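Local coordinates for protein (lectin) (Hyacinthoides hispanica, PDB 1B2P) that binds mannose, as a bulb lectin of the monocot type, and assembles as a tetramer of all-beta subunits, at residues Asp39-Leu44 / Ile51-Thr56. Residues are numbered along the deposited sequence; the frame is centred on the assembly and turned at random.
Sequences DCNLVL and IWATNT
Leu44 and Trp52 form an antiparallel hydrogen-bonded pair and Val43 and Ala53 the non-hydrogen-bonded pair next to it, strands 42-44 and 51-53 running at 166° with their axes 4.7 Å apart. At one end the ladder is disturbed by a classic beta bulge: Leu44 O accepts from Ile51 N at 2.8 Å and only weakly from Trp52 N, so two residues stand against one. Beside the bulge, Leu44 CD2 meets Ile51 CD1 at 3.6 Å, the two branched chains crossing at a slant. Trp52 swings its indole away from its own backbone N (chi1 179°), which carries the ring toward Leu42 and Thr54, with Thr54 N over one ring face, displaced toward the rim.

At the other end, side chains take over the pairing from the backbone. Thr54 N still donates to Leu42 O, in the carbonyl plane, but Leu42 N donates to the Thr54 hydroxyl, OG1, over 3.1 Å in a nearly straight bond (166°). Thr54 OG1 donates a hydrogen bond to Thr56 OG1, which in turn donates to Cys40 O at 2.6 Å. Both hydroxyls stand between backbone N and carbonyl carbon, which turns them toward 39-42, and their bonds join the loop leading into strand 42-44 to the one leaving strand 51-53. Asp39 OD1 closes an Asx turn by accepting from Asn41 N, met from above the carboxylate plane.

Cys40 is disulfide-bonded to Cys63. Leu42 and Cys40 pack on strand 73-76, Thr54 and Thr56 touch Trp84 of strand 82-85, and Leu42, Leu44 and Trp52 reach Phe34 on strand 30-36. The hairpin thus completes one four-stranded antiparallel sheet of the bulb-lectin fold, with strand 49-53 outermost within this chain, while Leu44 and Ile51 pack on Thr117, and Trp52 on Thr115, of a second subunit.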
ATOM      1  N   ASP A  39      26.468   6.745   1.090  1.00 20.47           N
ATOM      2  CA  ASP A  39      27.722   6.895   1.851  1.00 19.90           C
ATOM      3  C   ASP A  39      28.106   5.840   2.802  1.00 19.58           C
ATOM      4  O   ASP A  39      29.066   5.807   3.603  1.00 20.54           O
ATOM      5  CB  ASP A  39      27.744   8.288   2.605  1.00 24.36           C
ATOM      6  CG  ASP A  39      26.873   8.354   3.827  1.00 26.90           C
ATOM      7  OD1 ASP A  39      26.105   7.356   4.092  1.00 21.44           O
ATOM      8  OD2 ASP A  39      26.821   9.283   4.669  1.00 25.34           O
ATOM      9  N   CYS A  40      27.375   4.648   2.695  1.00 17.13           N
ATOM     10  CA  CYS A  40      27.623   3.475   3.452  1.00 18.70           C
ATOM     11  C   CYS A  40      27.093   3.528   4.900  1.00 16.65           C
ATOM     12  O   CYS A  40      27.431   2.622   5.660  1.00 18.77           O
ATOM     13  CB  CYS A  40      29.093   3.037   3.511  1.00 17.79           C
ATOM     14  SG  CYS A  40      29.385   1.277   3.622  1.00 19.95           S
ATOM     15  N   ASN A  41      26.361   4.555   5.332  1.00 17.22           N
ATOM     16  CA  ASN A  41      25.801   4.611   6.659  1.00 16.00           C
ATOM     17  C   ASN A  41      24.333   4.007   6.563  1.00 13.89           C
ATOM     18  O   ASN A  41      23.693   4.390   5.619  1.00 15.63           O
ATOM     19  CB  ASN A  41      25.588   6.105   7.072  1.00 19.26           C
ATOM     20  CG  ASN A  41      25.708   6.224   8.566  1.00 15.92           C
ATOM     21  OD1 ASN A  41      25.592   7.392   9.191  1.00 22.59           O
ATOM     22  ND2 ASN A  41      25.944   5.288   9.388  1.00 13.09           N
ATOM     23  N   LEU A  42      24.050   3.151   7.495  1.00 13.46           N
ATOM     24  CA  LEU A  42      22.618   2.605   7.482  1.00 12.74           C
ATOM     25  C   LEU A  42      21.947   3.314   8.638  1.00 13.82           C
ATOM     26  O   LEU A  42      22.428   3.261   9.789  1.00 15.69           O
ATOM     27  CB  LEU A  42      22.809   1.103   7.761  1.00 13.48           C
ATOM     28  CG  LEU A  42      21.436   0.347   8.039  1.00 14.73           C
ATOM     29  CD1 LEU A  42      20.511   0.391   6.856  1.00 19.30           C
ATOM     30  CD2 LEU A  42      21.830  -1.050   8.431  1.00 16.58           C
ATOM     31  N   VAL A  43      20.879   4.041   8.287  1.00 12.37           N
ATOM     32  CA  VAL A  43      20.340   5.059   9.210  1.00 11.81           C
ATOM     33  C   VAL A  43      18.825   4.876   9.435  1.00 14.54           C
ATOM     34  O   VAL A  43      18.158   4.675   8.415  1.00 14.24           O
ATOM     35  CB  VAL A  43      20.545   6.511   8.667  1.00 14.45           C
ATOM     36  CG1 VAL A  43      20.150   7.526   9.723  1.00 16.44           C
ATOM     37  CG2 VAL A  43      22.076   6.601   8.245  1.00 16.75           C
ATOM     38  N   LEU A  44      18.365   5.071  10.657  1.00 14.19           N
ATOM     39  CA  LEU A  44      16.886   5.151  10.898  1.00 13.34           C
ATOM     40  C   LEU A  44      16.530   6.650  11.104  1.00 14.77           C
ATOM     41  O   LEU A  44      17.113   7.290  11.963  1.00 16.02           O
ATOM     42  CB  LEU A  44      16.576   4.412  12.164  1.00 14.54           C
ATOM     43  CG  LEU A  44      15.103   4.457  12.673  1.00 16.28           C
ATOM     44  CD1 LEU A  44      14.225   3.709  11.652  1.00 17.59           C
ATOM     45  CD2 LEU A  44      15.098   3.771  14.021  1.00 19.98           C
ATOM     46  N   ILE A  51      17.794   9.110  13.982  1.00 17.27           N
ATOM     47  CA  ILE A  51      17.667   8.660  15.346  1.00 19.49           C
ATOM     48  C   ILE A  51      18.559   7.504  15.749  1.00 19.35           C
ATOM     49  O   ILE A  51      18.759   7.220  16.931  1.00 20.43           O
ATOM     50  CB  ILE A  51      16.255   8.424  15.862  1.00 25.93           C
ATOM     51  CG1 ILE A  51      15.642   7.310  15.058  1.00 29.15           C
ATOM     52  CG2 ILE A  51      15.441   9.765  15.681  1.00 23.99           C
ATOM     53  CD1 ILE A  51      14.255   6.891  15.599  1.00 27.18           C
ATOM     54  N   TRP A  52      19.089   6.790  14.717  1.00 16.53           N
ATOM     55  CA  TRP A  52      20.042   5.763  15.010  1.00 16.00           C
ATOM     56  C   TRP A  52      20.827   5.471  13.730  1.00 15.39           C
ATOM     57  O   TRP A  52      20.270   5.645  12.638  1.00 17.31           O
ATOM     58  CB  TRP A  52      19.232   4.428  15.343  1.00 15.56           C
ATOM     59  CG  TRP A  52      20.096   3.250  15.658  1.00 16.07           C
ATOM     60  CD1 TRP A  52      20.592   2.801  16.843  1.00 17.12           C
ATOM     61  CD2 TRP A  52      20.600   2.247  14.719  1.00 15.80           C
ATOM     62  NE1 TRP A  52      21.389   1.645  16.758  1.00 20.59           N
ATOM     63  CE2 TRP A  52      21.349   1.341  15.420  1.00 19.54           C
ATOM     64  CE3 TRP A  52      20.479   2.162  13.356  1.00 17.21           C
ATOM     65  CZ2 TRP A  52      22.047   0.260  14.809  1.00 18.86           C
ATOM     66  CZ3 TRP A  52      21.140   1.080  12.709  1.00 17.85           C
ATOM     67  CH2 TRP A  52      21.927   0.174  13.460  1.00 17.99           C
ATOM     68  N   ALA A  53      22.104   5.041  13.914  1.00 15.63           N
ATOM     69  CA  ALA A  53      22.845   4.699  12.698  1.00 14.06           C
ATOM     70  C   ALA A  53      23.948   3.695  13.016  1.00 13.44           C
ATOM     71  O   ALA A  53      24.318   3.609  14.200  1.00 16.68           O
ATOM     72  CB  ALA A  53      23.525   5.951  12.105  1.00 18.53           C
ATOM     73  N   THR A  54      24.459   3.030  11.944  1.00 15.95           N
ATOM     74  CA  THR A  54      25.607   2.170  12.185  1.00 16.49           C
ATOM     75  C   THR A  54      26.924   3.047  12.256  1.00 17.81           C
ATOM     76  O   THR A  54      27.852   2.471  12.845  1.00 20.00           O
ATOM     77  CB  THR A  54      25.816   1.255  10.917  1.00 16.46           C
ATOM     78  OG1 THR A  54      25.756   1.967   9.732  1.00 16.07           O
ATOM     79  CG2 THR A  54      24.600   0.242  10.888  1.00 16.15           C
ATOM     80  N   ASN A  55      26.799   4.285  11.927  1.00 18.71           N
ATOM     81  CA  ASN A  55      27.981   5.193  11.991  1.00 21.65           C
ATOM     82  C   ASN A  55      29.109   4.693  11.115  1.00 24.34           C
ATOM     83  O   ASN A  55      30.289   4.687  11.546  1.00 25.05           O
ATOM     84  CB  ASN A  55      28.470   5.258  13.462  1.00 24.98           C
ATOM     85  CG  ASN A  55      27.413   5.971  14.306  1.00 29.82           C
ATOM     86  OD1 ASN A  55      27.143   5.488  15.438  1.00 35.01           O
ATOM     87  ND2 ASN A  55      26.940   7.050  13.730  1.00 30.83           N
ATOM     88  N   THR A  56      28.769   4.312   9.888  1.00 18.67           N
ATOM     89  CA  THR A  56      29.726   3.721   8.983  1.00 18.59           C
ATOM     90  C   THR A  56      29.905   4.645   7.796  1.00 16.06           C
ATOM     91  O   THR A  56      30.299   4.186   6.696  1.00 20.41           O
ATOM     92  CB  THR A  56      29.364   2.255   8.612  1.00 19.36           C
ATOM     93  OG1 THR A  56      27.949   2.257   8.213  1.00 19.47           O
ATOM     94  CG2 THR A  56      29.672   1.383   9.764  1.00 19.21           C
TER